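Local atomic coordinates of serine protease (Arthrobacter nicotinovorans, PDB entry 3WY8), a protein that is a trypsin-like serine protease that probably cleaves peptide bonds in protein substrates and has keratinolytic activity. Residues Y91-A96 with N186-Y191; V59-Y62 with P68-K71. All blocks are in the same frame, centred on the assembly; numbering follows the deposited sequence.

Overall arrangement
The chain is the trypsin-like protease part of a longer protein, and both interactions reach the same closed antiparallel barrel of six strands. Interaction 2 comes first along the chain: it joins the end of strand 55-60 to the loop leading into strand 72-78, near the surface. Interaction 1 follows, lying close to the middle of the chain, where the loop entering strand 94-98 meets the end of strand 185-188, of the second sheet, and the residues just after it. The centres are about 21 Å apart and the nearest atoms about 10 Å, without touching. One contact lies at a peripheral turn of the barrel, while the other joins the two sheets at the probable active site.

Interaction 1 (Y91-A96 with N186-Y191); sequences YDTAFA and NSVNSY
The contact lies at the probable Ser-His-Asp catalytic triad, where Asp92, in the loop before strand 94-98, meets Ser190, just past strand 185-188. Ser190 OG donates a hydrogen bond to Asp92 OD2 at 2.7 Å, arriving on the anti side of that oxygen and 18° out of the carboxylate plane. His43 ND1 bonds to the same oxygen. OD2 is thus gripped twice, and OD1 is hydrogen-bonded elsewhere, so both oxygens of the buried carboxylate are satisfied and its rotation is restricted. Asp92 reaches Ser190 because its CG swings anti to the backbone N (chi1 -170°); the residue is also the centre of an inverse gamma turn, closed by a weak bond from Thr93 N to Tyr91 O.

Beside this polar pair, one branch of Val188 packs against the other segment: its CG2 lies 3.4 Å from Thr93 OG1 and 3.5 Å from Asp92 O. Thr93 suits this spot because its hydroxyl gives a weak bond to Asp92 O while also pairing with Trp205 NE1. Replacing Asp92 with an alanine removes both carboxylate oxygens and would probably leave Ser190 OG and His43 ND1 without their shared mate, the imidazole freer to turn. Aspartate held by histidine and by a serine just after a strand of the second sheet, with Ser171 probably completing the triad, is the arrangement of trypsin-like proteases.

Interaction 2 (V59-Y62 with P68-K71); sequences VPAY and PYGK
Pro60 and Ala61 meet Pro68, Tyr69 and Gly70 mainly through a partly buried apolar patch and one bridging water. Among the apolar contacts, the methyl of Ala61 points toward the other segment and faces two neighbouring rings. Its CB lies 3.8 Å from Tyr69 CE2, at the edge of the phenol ring and in its plane, and 3.9 Å from Pro68 CG. Only a small side chain is needed to touch both. Further along, Val59 and Lys71 run side by side in the same direction, Val59 CG2 being 4.2 Å from Lys71 CG; the aliphatic part of the lysine does the touching, while its amino end leads away.

Close carbon-to-oxygen contacts accompany these. Pro68 CD lies 3.5 Å from Ala61 O, and Pro60 CD lies 3.6 Å from Gly70 O.

No direct hydrogen bond crosses the contact. Instead a water donates to Pro60 O at 2.7 Å and to Gly70 O, and accepts a bond from Tyr69 N at 2.9 Å, gripping three backbone groups where the two segments diverge.

Backbone shape explains the residue choice. Val59 to Tyr62 form a type II turn with a weak closing bond: Pro60 has the phi its ring prefers, whereas Ala61 takes a positive phi of 56°, which a small residue bears more easily than a branched one. Gly70 has phi 83°, a value that glycine, lacking a CB, adopts readily.

Backbone bonds from Val59 to Lys13 and from Ala61 to Ile11 tie the turn to strand 11-18, and helix 106-110 packs on both Pro60, at the end of strand 55-60, and Tyr69, in the loop that leads into strand 72-78.

Interaction 1 (Y91-A96 with N186-Y191)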
loop_
_atom_site.group_PDB
_atom_site.type_symbol
_atom_site.label_atom_id
_atom_site.label_comp_id
_atom_site.label_asym_id
_atom_site.label_seq_id
_atom_site.Cartn_x
_atom_site.Cartn_y
_atom_site.Cartn_z
ATOM N N TYR A 91 9.739 -4.319 7.957
ATOM C CA TYR A 91 8.340 -4.596 8.244
ATOM C C TYR A 91 7.438 -3.400 7.929
ATOM O O TYR A 91 6.459 -3.146 8.633
ATOM C CB TYR A 91 8.191 -5.043 9.708
ATOM C CG TYR A 91 9.104 -6.192 10.092
ATOM C CD1 TYR A 91 8.794 -7.502 9.735
ATOM C CD2 TYR A 91 10.281 -5.964 10.806
ATOM C CE1 TYR A 91 9.633 -8.564 10.084
ATOM C CE2 TYR A 91 11.122 -7.020 11.169
ATOM C CZ TYR A 91 10.791 -8.313 10.803
ATOM O OH TYR A 91 11.616 -9.361 11.156
ATOM N N ASP A 92 7.762 -2.684 6.850
ATOM C CA ASP A 92 6.995 -1.505 6.439
ATOM C C ASP A 92 5.736 -1.898 5.660
ATOM O O ASP A 92 5.632 -1.677 4.454
ATOM C CB ASP A 92 7.877 -0.538 5.628
ATOM C CG ASP A 92 7.209 0.810 5.381
ATOM O OD1 ASP A 92 6.227 1.136 6.082
ATOM O OD2 ASP A 92 7.681 1.547 4.481
ATOM N N THR A 93 4.790 -2.504 6.369
ATOM C CA THR A 93 3.465 -2.782 5.835
ATOM C C THR A 93 2.493 -2.668 6.990
ATOM O O THR A 93 2.831 -2.992 8.129
ATOM C CB THR A 93 3.369 -4.186 5.191
ATOM O OG1 THR A 93 4.220 -4.243 4.041
ATOM C CG2 THR A 93 1.942 -4.502 4.746
ATOM N N ALA A 94 1.293 -2.187 6.690
ATOM C CA ALA A 94 0.253 -2.060 7.692
ATOM C C ALA A 94 -1.119 -2.182 7.048
ATOM O O ALA A 94 -1.251 -2.158 5.824
ATOM C CB ALA A 94 0.393 -0.736 8.431
ATOM N N PHE A 95 -2.138 -2.339 7.886
ATOM C CA PHE A 95 -3.486 -2.541 7.405
ATOM C C PHE A 95 -4.433 -1.628 8.149
ATOM O O PHE A 95 -4.400 -1.534 9.375
ATOM C CB PHE A 95 -3.904 -4.009 7.549
ATOM C CG PHE A 95 -3.001 -4.953 6.817
ATOM C CD1 PHE A 95 -3.263 -5.305 5.497
ATOM C CD2 PHE A 95 -1.855 -5.454 7.433
ATOM C CE1 PHE A 95 -2.410 -6.165 4.804
ATOM C CE2 PHE A 95 -0.989 -6.308 6.747
ATOM C CZ PHE A 95 -1.271 -6.668 5.432
ATOM N N ALA A 96 -5.251 -0.922 7.383
ATOM C CA ALA A 96 -6.256 -0.057 7.957
ATOM C C ALA A 96 -7.600 -0.766 7.868
ATOM O O ALA A 96 -7.875 -1.465 6.891
ATOM C CB ALA A 96 -6.281 1.258 7.211
ATOM N N ASN A 186 1.183 -9.167 -2.709
ATOM C CA ASN A 186 2.279 -9.815 -1.993
ATOM C C ASN A 186 3.377 -8.848 -1.523
ATOM O O ASN A 186 4.397 -9.280 -0.995
ATOM C CB ASN A 186 2.847 -10.959 -2.850
ATOM C CG ASN A 186 3.933 -11.763 -2.144
ATOM O OD1 ASN A 186 5.033 -11.913 -2.676
ATOM N ND2 ASN A 186 3.633 -12.282 -0.949
ATOM N N SER A 187 3.157 -7.544 -1.719
ATOM C CA SER A 187 3.993 -6.491 -1.121
ATOM C C SER A 187 3.334 -5.124 -1.303
ATOM O O SER A 187 2.218 -5.034 -1.824
ATOM C CB SER A 187 5.416 -6.495 -1.699
ATOM O OG SER A 187 6.274 -5.672 -0.919
ATOM N N VAL A 188 4.020 -4.075 -0.847
ATOM C CA VAL A 188 3.607 -2.684 -1.058
ATOM C C VAL A 188 4.813 -1.843 -1.458
ATOM O O VAL A 188 5.948 -2.201 -1.156
ATOM C CB VAL A 188 2.970 -2.049 0.211
ATOM C CG1 VAL A 188 1.646 -2.718 0.553
ATOM C CG2 VAL A 188 3.932 -2.102 1.401
ATOM N N ASN A 189 4.570 -0.727 -2.140
ATOM C CA ASN A 189 5.618 0.267 -2.369
ATOM C C ASN A 189 6.101 0.858 -1.042
ATOM O O ASN A 189 5.302 1.390 -0.269
ATOM C CB ASN A 189 5.100 1.391 -3.269
ATOM C CG ASN A 189 4.664 0.896 -4.632
ATOM O OD1 ASN A 189 5.308 0.034 -5.232
ATOM N ND2 ASN A 189 3.567 1.454 -5.140
ATOM N N SER A 190 7.402 0.762 -0.776
ATOM C CA SER A 190 7.944 1.217 0.509
ATOM C C SER A 190 8.996 2.319 0.401
ATOM O O SER A 190 8.870 3.373 1.035
ATOM C CB SER A 190 8.498 0.031 1.310
ATOM O OG SER A 190 9.200 0.483 2.462
ATOM N N TYR A 191 10.043 2.078 -0.381
ATOM C CA TYR A 191 11.107 3.062 -0.509
ATOM C C TYR A 191 11.842 2.998 -1.836
ATOM O O TYR A 191 11.796 1.992 -2.549
ATOM C CB TYR A 191 12.111 2.954 0.659
ATOM C CG TYR A 191 12.995 1.717 0.646
ATOM C CD1 TYR A 191 14.231 1.720 -0.007
ATOM C CD2 TYR A 191 12.602 0.552 1.305
ATOM C CE1 TYR A 191 15.049 0.584 -0.013
ATOM C CE2 TYR A 191 13.414 -0.586 1.310
ATOM C CZ TYR A 191 14.629 -0.560 0.649
ATOM O OH TYR A 191 15.429 -1.676 0.643
#

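Interaction 2 (V59-Y62 with P68-K71)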
loop_
_atom_site.group_PDB
_atom_site.type_symbol
_atom_site.label_atom_id
_atom_site.label_comp_id
_atom_site.label_asym_id
_atom_site.label_seq_id
_atom_site.Cartn_x
_atom_site.Cartn_y
_atom_site.Cartn_z
ATOM N N VAL A 59 -9.661 6.550 -0.809
ATOM C CA VAL A 59 -10.533 6.875 -1.933
ATOM C C VAL A 59 -10.327 5.873 -3.075
ATOM O O VAL A 59 -9.426 6.043 -3.895
ATOM C CB VAL A 59 -10.324 8.328 -2.442
ATOM C CG1 VAL A 59 -11.429 8.705 -3.404
ATOM C CG2 VAL A 59 -10.281 9.323 -1.277
ATOM N N PRO A 60 -11.162 4.814 -3.124
ATOM C CA PRO A 60 -11.050 3.809 -4.182
ATOM C C PRO A 60 -11.299 4.430 -5.547
ATOM O O PRO A 60 -12.189 5.275 -5.684
ATOM C CB PRO A 60 -12.173 2.812 -3.862
ATOM C CG PRO A 60 -12.635 3.121 -2.502
ATOM C CD PRO A 60 -12.278 4.538 -2.203
ATOM N N ALA A 61 -10.501 4.028 -6.536
ATOM C CA ALA A 61 -10.659 4.484 -7.924
ATOM C C ALA A 61 -10.623 6.011 -8.075
ATOM O O ALA A 61 -11.258 6.570 -8.973
ATOM C CB ALA A 61 -11.932 3.890 -8.559
ATOM N N TYR A 62 -9.878 6.676 -7.192
ATOM C CA TYR A 62 -9.657 8.118 -7.276
ATOM C C TYR A 62 -9.144 8.497 -8.663
ATOM O O TYR A 62 -8.278 7.823 -9.217
ATOM C CB TYR A 62 -8.632 8.541 -6.219
ATOM C CG TYR A 62 -8.305 10.024 -6.174
ATOM C CD1 TYR A 62 -8.922 10.861 -5.247
ATOM C CD2 TYR A 62 -7.352 10.579 -7.033
ATOM C CE1 TYR A 62 -8.622 12.223 -5.186
ATOM C CE2 TYR A 62 -7.039 11.946 -6.977
ATOM C CZ TYR A 62 -7.677 12.757 -6.051
ATOM O OH TYR A 62 -7.368 14.101 -5.983
ATOM N N PRO A 68 -15.584 8.091 -7.014
ATOM C CA PRO A 68 -16.775 7.423 -7.571
ATOM C C PRO A 68 -17.463 6.456 -6.606
ATOM O O PRO A 68 -18.663 6.187 -6.758
ATOM C CB PRO A 68 -16.231 6.670 -8.789
ATOM C CG PRO A 68 -14.771 6.518 -8.532
ATOM C CD PRO A 68 -14.351 7.708 -7.731
ATOM N N TYR A 69 -16.715 5.951 -5.626
ATOM C CA TYR A 69 -17.257 5.039 -4.616
ATOM C C TYR A 69 -17.182 5.637 -3.207
ATOM O O TYR A 69 -17.237 4.918 -2.209
ATOM C CB TYR A 69 -16.559 3.671 -4.701
ATOM C CG TYR A 69 -16.573 3.093 -6.100
ATOM C CD1 TYR A 69 -17.705 2.442 -6.596
ATOM C CD2 TYR A 69 -15.467 3.219 -6.938
ATOM C CE1 TYR A 69 -17.728 1.922 -7.883
ATOM C CE2 TYR A 69 -15.481 2.704 -8.227
ATOM C CZ TYR A 69 -16.614 2.057 -8.693
ATOM O OH TYR A 69 -16.630 1.542 -9.966
ATOM N N GLY A 70 -17.072 6.965 -3.145
ATOM C CA GLY A 70 -17.039 7.699 -1.883
ATOM C C GLY A 70 -15.678 7.756 -1.210
ATOM O O GLY A 70 -14.697 7.176 -1.698
ATOM N N LYS A 71 -15.628 8.478 -0.092
ATOM C CA LYS A 71 -14.422 8.609 0.717
ATOM C C LYS A 71 -14.618 7.798 1.988
ATOM O O LYS A 71 -15.621 7.966 2.687
ATOM C CB LYS A 71 -14.160 10.079 1.070
ATOM C CG LYS A 71 -13.902 10.997 -0.124
ATOM C CD LYS A 71 -13.884 12.475 0.296
ATOM C CE LYS A 71 -15.279 12.970 0.689
ATOM N NZ LYS A 71 -15.309 14.415 1.077
HETATM O O HOH W 1 -14.160 6.622 -4.486
#